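Local coordinates for protein xylulose kinase (Bifidobacterium adolescentis ATCC 15703, PDB 3I8B) that probably phosphorylates D-xylulose to D-xylulose 5-phosphate with ATP, as a magnesium-binding carbohydrate kinase of the FGGY family, at residues D116-P119 with A124-K127; Q128-V131 with S137-A140; S197-S200 with Y204-A207. All coordinates share one frame; numbering follows the deposited sequence.

Contact 1. Residues D116-P119 with A124-K127; sequences DGEP and ARGK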
loop_
_atom_site.group_PDB
_atom_site.type_symbol
_atom_site.label_atom_id
_atom_site.label_comp_id
_atom_site.label_asym_id
_atom_site.label_seq_id
_atom_site.Cartn_x
_atom_site.Cartn_y
_atom_site.Cartn_z
ATOM N N ASP A 116 31.088 4.026 -11.369
ATOM C CA ASP A 116 31.492 4.844 -10.236
ATOM C C ASP A 116 30.523 4.754 -9.055
ATOM O O ASP A 116 29.467 5.392 -9.057
ATOM C CB ASP A 116 31.592 6.290 -10.716
ATOM C CG ASP A 116 30.578 6.603 -11.817
ATOM O OD1 ASP A 116 29.369 6.744 -11.505
ATOM O OD2 ASP A 116 30.991 6.699 -12.998
ATOM N N GLY A 117 30.876 3.949 -8.058
ATOM C CA GLY A 117 30.100 3.892 -6.830
ATOM C C GLY A 117 29.095 2.755 -6.729
ATOM O O GLY A 117 28.747 2.325 -5.623
ATOM N N GLU A 118 28.615 2.270 -7.870
ATOM C CA GLU A 118 27.664 1.163 -7.882
ATOM C C GLU A 118 28.294 -0.107 -7.314
ATOM O O GLU A 118 29.501 -0.311 -7.441
ATOM C CB GLU A 118 27.150 0.918 -9.301
ATOM C CG GLU A 118 26.175 1.983 -9.790
ATOM C CD GLU A 118 25.696 1.728 -11.203
ATOM O OE1 GLU A 118 26.524 1.297 -12.042
ATOM O OE2 GLU A 118 24.496 1.965 -11.478
ATOM N N PRO A 119 27.473 -0.956 -6.668
ATOM C CA PRO A 119 27.893 -2.257 -6.126
ATOM C C PRO A 119 28.476 -3.153 -7.215
ATOM O O PRO A 119 28.056 -3.067 -8.372
ATOM C CB PRO A 119 26.584 -2.878 -5.633
ATOM C CG PRO A 119 25.639 -1.741 -5.457
ATOM C CD PRO A 119 26.049 -0.672 -6.421
ATOM N N ALA A 124 22.730 -6.678 -6.129
ATOM C CA ALA A 124 22.700 -5.466 -5.317
ATOM C C ALA A 124 22.620 -4.259 -6.232
ATOM O O ALA A 124 21.964 -3.262 -5.920
ATOM C CB ALA A 124 23.946 -5.377 -4.438
ATOM N N ARG A 125 23.311 -4.351 -7.366
ATOM C CA ARG A 125 23.391 -3.249 -8.310
ATOM C C ARG A 125 22.056 -3.046 -9.032
ATOM O O ARG A 125 21.624 -1.916 -9.253
ATOM C CB ARG A 125 24.534 -3.480 -9.304
ATOM C CG ARG A 125 24.716 -2.368 -10.315
ATOM C CD ARG A 125 26.039 -2.482 -11.048
ATOM N NE ARG A 125 26.105 -3.633 -11.947
ATOM C CZ ARG A 125 26.975 -4.632 -11.815
ATOM N NH1 ARG A 125 27.837 -4.617 -10.810
ATOM N NH2 ARG A 125 26.982 -5.644 -12.681
ATOM N N GLY A 126 21.401 -4.147 -9.384
ATOM C CA GLY A 126 20.113 -4.080 -10.037
ATOM C C GLY A 126 19.081 -3.503 -9.086
ATOM O O GLY A 126 18.289 -2.658 -9.476
ATOM N N LYS A 127 19.096 -3.959 -7.837
ATOM C CA LYS A 127 18.179 -3.424 -6.840
ATOM C C LYS A 127 18.352 -1.916 -6.724
ATOM O O LYS A 127 17.379 -1.182 -6.745
ATOM C CB LYS A 127 18.364 -4.095 -5.476
ATOM C CG LYS A 127 17.891 -5.537 -5.425
ATOM C CD LYS A 127 18.061 -6.124 -4.021
ATOM C CE LYS A 127 17.531 -7.551 -3.959
ATOM N NZ LYS A 127 18.255 -8.362 -2.936
#
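R125 and P119 carry this contact, with both a polar and an apolar link between loop residues D116-P119 and the early part of helix 122-134. The polar link is one hydrogen bond from R125 NH1 to P119 O, 2.9 Å long with an N-H...O angle of 154°. The acceptor lies at the edge of the guanidinium, 10° out of its plane, and the donor meets a lone pair of the carbonyl in the carbonyl plane. R125 starts with CG anti to the backbone N and then bends at chi3 (69°), which turns the guanidinium back to the loop; on the way R125 CD passes 3.4 Å from P119 O.

The apolar part of the contact is made by the proline ring, packed snugly on the helix. P119 CB meets A124 CB at 3.8 Å, while P119 CG rests 3.9 Å from R125 CA, so the ring lies against the helix backbone as well as against a methyl group. R125 is buried, and its NE is also hydrogen-bonded to G110 O.

The looser side is that of E118. Its side chain crosses that of R125 at about a right angle, and the nearest approach is E118 OE1 to the R125 CD methylene, 3.9 Å. The opposite charges do not pair: E118 OE1 stays 4.9 Å from R125 NE, and the carboxylate instead accepts a hydrogen bond from Q115 N and turns to R129 for its charge partner. Beyond it the loop turns outward to its solvent-exposed D116-G117 end.

In the fold, D116-P119 belongs to the connection between helix 99-110 and helix 122-134, folded back on the second helix, while the bond from R125 to G110 reaches the end of the first.

Contact 2. Residues Q128-V131 with S137-A140; sequences QRWV and SPVA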
loop_
_atom_site.group_PDB
_atom_site.type_symbol
_atom_site.label_atom_id
_atom_site.label_comp_id
_atom_site.label_asym_id
_atom_site.label_seq_id
_atom_site.Cartn_x
_atom_site.Cartn_y
_atom_site.Cartn_z
ATOM N N GLN A 128 19.595 -1.459 -6.627
ATOM C CA GLN A 128 19.878 -0.038 -6.476
ATOM C C GLN A 128 19.415 0.780 -7.677
ATOM O O GLN A 128 18.927 1.908 -7.525
ATOM C CB GLN A 128 21.376 0.173 -6.243
ATOM C CG GLN A 128 21.852 1.591 -6.480
ATOM C CD GLN A 128 23.296 1.782 -6.066
ATOM O OE1 GLN A 128 23.716 1.310 -5.004
ATOM N NE2 GLN A 128 24.069 2.466 -6.904
ATOM N N ARG A 129 19.580 0.224 -8.874
ATOM C CA ARG A 129 19.167 0.915 -10.096
ATOM C C ARG A 129 17.640 1.039 -10.201
ATOM O O ARG A 129 17.122 2.034 -10.736
ATOM C CB ARG A 129 19.743 0.215 -11.329
ATOM C CG ARG A 129 21.223 0.541 -11.589
ATOM C CD ARG A 129 21.848 -0.442 -12.604
ATOM N NE ARG A 129 23.236 -0.090 -12.905
ATOM C CZ ARG A 129 24.077 -0.855 -13.594
ATOM N NH1 ARG A 129 23.679 -2.029 -14.070
ATOM N NH2 ARG A 129 25.320 -0.439 -13.813
ATOM N N TRP A 130 16.925 0.036 -9.703
ATOM C CA TRP A 130 15.462 0.097 -9.654
ATOM C C TRP A 130 14.993 1.170 -8.680
ATOM O O TRP A 130 14.119 1.986 -9.001
ATOM C CB TRP A 130 14.851 -1.267 -9.286
ATOM C CG TRP A 130 14.718 -2.171 -10.463
ATOM C CD1 TRP A 130 15.505 -3.262 -10.770
ATOM C CD2 TRP A 130 13.753 -2.063 -11.517
ATOM N NE1 TRP A 130 15.075 -3.829 -11.950
ATOM C CE2 TRP A 130 14.008 -3.110 -12.429
ATOM C CE3 TRP A 130 12.692 -1.185 -11.772
ATOM C CZ2 TRP A 130 13.242 -3.301 -13.579
ATOM C CZ3 TRP A 130 11.934 -1.372 -12.924
ATOM C CH2 TRP A 130 12.214 -2.421 -13.811
ATOM N N VAL A 131 15.567 1.167 -7.485
ATOM C CA VAL A 131 15.221 2.165 -6.481
ATOM C C VAL A 131 15.424 3.600 -7.014
ATOM O O VAL A 131 14.527 4.450 -6.903
ATOM C CB VAL A 131 15.992 1.904 -5.165
ATOM C CG1 VAL A 131 15.832 3.064 -4.165
ATOM C CG2 VAL A 131 15.509 0.604 -4.552
ATOM N N SER A 137 12.474 -1.543 -5.405
ATOM C CA SER A 137 13.054 -2.740 -5.995
ATOM C C SER A 137 11.977 -3.812 -6.232
ATOM O O SER A 137 11.209 -4.139 -5.313
ATOM C CB SER A 137 14.169 -3.267 -5.095
ATOM O OG SER A 137 14.728 -4.444 -5.643
ATOM N N PRO A 138 11.925 -4.376 -7.461
ATOM C CA PRO A 138 10.864 -5.310 -7.866
ATOM C C PRO A 138 10.558 -6.423 -6.862
ATOM O O PRO A 138 11.462 -7.052 -6.305
ATOM C CB PRO A 138 11.402 -5.909 -9.176
ATOM C CG PRO A 138 12.249 -4.858 -9.734
ATOM C CD PRO A 138 12.888 -4.152 -8.551
ATOM N N VAL A 139 9.267 -6.626 -6.616
ATOM C CA VAL A 139 8.765 -7.809 -5.924
ATOM C C VAL A 139 7.559 -8.253 -6.734
ATOM O O VAL A 139 7.079 -7.510 -7.592
ATOM C CB VAL A 139 8.370 -7.539 -4.438
ATOM C CG1 VAL A 139 9.606 -7.279 -3.581
ATOM C CG2 VAL A 139 7.391 -6.373 -4.328
ATOM N N ALA A 140 7.079 -9.455 -6.479
ATOM C CA ALA A 140 5.946 -10.012 -7.212
ATOM C C ALA A 140 4.705 -9.118 -7.184
ATOM O O ALA A 140 3.862 -9.199 -8.079
ATOM C CB ALA A 140 5.601 -11.397 -6.666
#
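The backbones of helical segment Q128-V131 and loop segment S137-A140 come nearest at W130 and S137, whose CA atoms are 5.2 Å apart, and no hydrogen bond joins the two segments. The contact is instead a CH-pi arrangement in which P138 lies over one face of the W130 indole. P138 CG stands 3.5 Å from the centroid of the five-membered ring and 4° off its normal, almost directly above it. The neighbouring methylene is nearer the attachment point of the indole, with P138 CD 3.3 Å from W130 CG. The W130 torsion (chi1 -83°) sets CG anti to the carbonyl carbon, presenting the face of the indole to the proline. The indole NE1 is hydrogen-bonded to L105 O, a second hold on the ring's orientation. Beside this contact, V131 CG2 packs 3.8 Å from S137 N and 4.1 Å from S137 CB. All four touching residues are buried, and P138 also meets L105 and I106 of helix 99-110. The arrangement is a proline-aromatic CH-pi contact, here holding the loop that follows helix 122-134 against that helix within the N-terminal domain of an FGGY kinase.

Contact 3. Residues S197-S200 with Y204-A207; sequences SDAS and YYDA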
loop_
_atom_site.group_PDB
_atom_site.type_symbol
_atom_site.label_atom_id
_atom_site.label_comp_id
_atom_site.label_asym_id
_atom_site.label_seq_id
_atom_site.Cartn_x
_atom_site.Cartn_y
_atom_site.Cartn_z
ATOM N N SER A 197 -0.125 8.286 -6.031
ATOM C CA SER A 197 0.124 7.206 -5.077
ATOM C C SER A 197 0.001 5.815 -5.727
ATOM O O SER A 197 0.871 4.953 -5.541
ATOM C CB SER A 197 -0.756 7.344 -3.832
ATOM O OG SER A 197 -2.129 7.200 -4.144
ATOM N N ASP A 198 -1.045 5.602 -6.518
ATOM C CA ASP A 198 -1.192 4.311 -7.193
ATOM C C ASP A 198 -0.183 4.106 -8.318
ATOM O O ASP A 198 0.365 3.019 -8.471
ATOM C CB ASP A 198 -2.618 4.087 -7.706
ATOM C CG ASP A 198 -3.303 2.901 -7.037
ATOM O OD1 ASP A 198 -2.606 2.030 -6.450
ATOM O OD2 ASP A 198 -4.549 2.826 -7.109
ATOM N N ALA A 199 0.064 5.143 -9.105
ATOM C CA ALA A 199 1.052 5.040 -10.177
ATOM C C ALA A 199 2.449 4.681 -9.641
ATOM O O ALA A 199 3.198 3.943 -10.277
ATOM C CB ALA A 199 1.099 6.330 -10.976
ATOM N N SER A 200 2.789 5.195 -8.466
ATOM C CA SER A 200 4.090 4.912 -7.861
ATOM C C SER A 200 4.267 3.440 -7.500
ATOM O O SER A 200 5.368 3.014 -7.141
ATOM C CB SER A 200 4.326 5.784 -6.623
ATOM O OG SER A 200 3.510 5.374 -5.536
ATOM N N TYR A 204 6.823 1.258 -13.221
ATOM C CA TYR A 204 7.068 1.911 -14.511
ATOM C C TYR A 204 6.661 3.382 -14.488
ATOM O O TYR A 204 6.411 3.996 -15.535
ATOM C CB TYR A 204 6.426 1.186 -15.702
ATOM C CG TYR A 204 4.971 0.794 -15.570
ATOM C CD1 TYR A 204 3.963 1.748 -15.651
ATOM C CD2 TYR A 204 4.601 -0.547 -15.432
ATOM C CE1 TYR A 204 2.625 1.399 -15.558
ATOM C CE2 TYR A 204 3.251 -0.914 -15.345
ATOM C CZ TYR A 204 2.268 0.078 -15.410
ATOM O OH TYR A 204 0.927 -0.253 -15.320
ATOM N N TYR A 205 6.618 3.939 -13.286
ATOM C CA TYR A 205 6.350 5.372 -13.113
ATOM C C TYR A 205 7.293 5.976 -12.083
ATOM O O TYR A 205 7.546 5.384 -11.034
ATOM C CB TYR A 205 4.897 5.602 -12.693
ATOM C CG TYR A 205 4.569 7.039 -12.336
ATOM C CD1 TYR A 205 4.323 7.985 -13.324
ATOM C CD2 TYR A 205 4.513 7.449 -11.011
ATOM C CE1 TYR A 205 4.024 9.320 -12.993
ATOM C CE2 TYR A 205 4.216 8.763 -10.672
ATOM C CZ TYR A 205 3.971 9.695 -11.659
ATOM O OH TYR A 205 3.668 11.006 -11.303
ATOM N N ASP A 206 7.820 7.152 -12.386
ATOM C CA ASP A 206 8.672 7.852 -11.433
ATOM C C ASP A 206 8.035 9.150 -10.933
ATOM O O ASP A 206 7.940 10.135 -11.673
ATOM C CB ASP A 206 10.047 8.143 -12.030
ATOM C CG ASP A 206 10.972 8.830 -11.034
ATOM O OD1 ASP A 206 11.247 8.244 -9.960
ATOM O OD2 ASP A 206 11.407 9.958 -11.318
ATOM N N ALA A 207 7.623 9.134 -9.667
ATOM C CA ALA A 207 6.899 10.247 -9.037
ATOM C C ALA A 207 7.724 11.524 -8.963
ATOM O O ALA A 207 7.211 12.613 -9.216
ATOM C CB ALA A 207 6.400 9.853 -7.642
HETATM O O HOH W 1 6.614 3.107 -9.831
#
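The methyl group of A199 overlaps one face of the Y205 ring, off-centre toward the rim. A199 CB lies 3.9 Å from the ring centroid, 24° off the normal, a CH-pi contact whose shortest carbon pair is A199 CB to Y205 CD2 at 3.6 Å. Y205 CG stands anti to the backbone N (chi1 173°), which brings the ring up against A199; at its root, Y205 CB rests 3.4 Å from A199 O. A water joins the two backbones, donating a bond of 2.7 Å to Y205 O and a weak one of 3.0 Å to S200 O. Within the first segment, S200 OG donates to S197 O at 2.7 Å, from a position tilted 33° out of the carbonyl plane. The far end of the tyrosine is fixed by a hydrogen bond between its OH group and N210 OD1. With an alanine here instead of Y205, the A199 methyl would probably lose its aromatic cover and N210 its phenolic partner. The ring also meets Y212 edge-to-face, on strand 211-212, which pairs antiparallel with strand 205-206, and both A199 and Y205 touch V242 of strand 241-243, so that helix 196-199 is packed against this small sheet and its neighbour.

In the fold
Contacts 1 and 2 share helix 122-134 and lie with centres 12 Å apart. They are joined by the salt bridge of E118 OE1 to R129 NH2, 2.8 Å, and by K127 CG packing 3.4 Å from S137 OG. Contact 3 comes later in the chain, its centre 13 Å from that of contact 2 and 22 Å from that of contact 1, and it touches neither. Proximity to the predicted substrate site rises in the same order: contact 1 is remote, the P138 side chain is about 11 Å from that of H75, and the S200 side chain about 5 Å from that of Q74. The bound magnesium ion is about 12 Å from the A199 side chain.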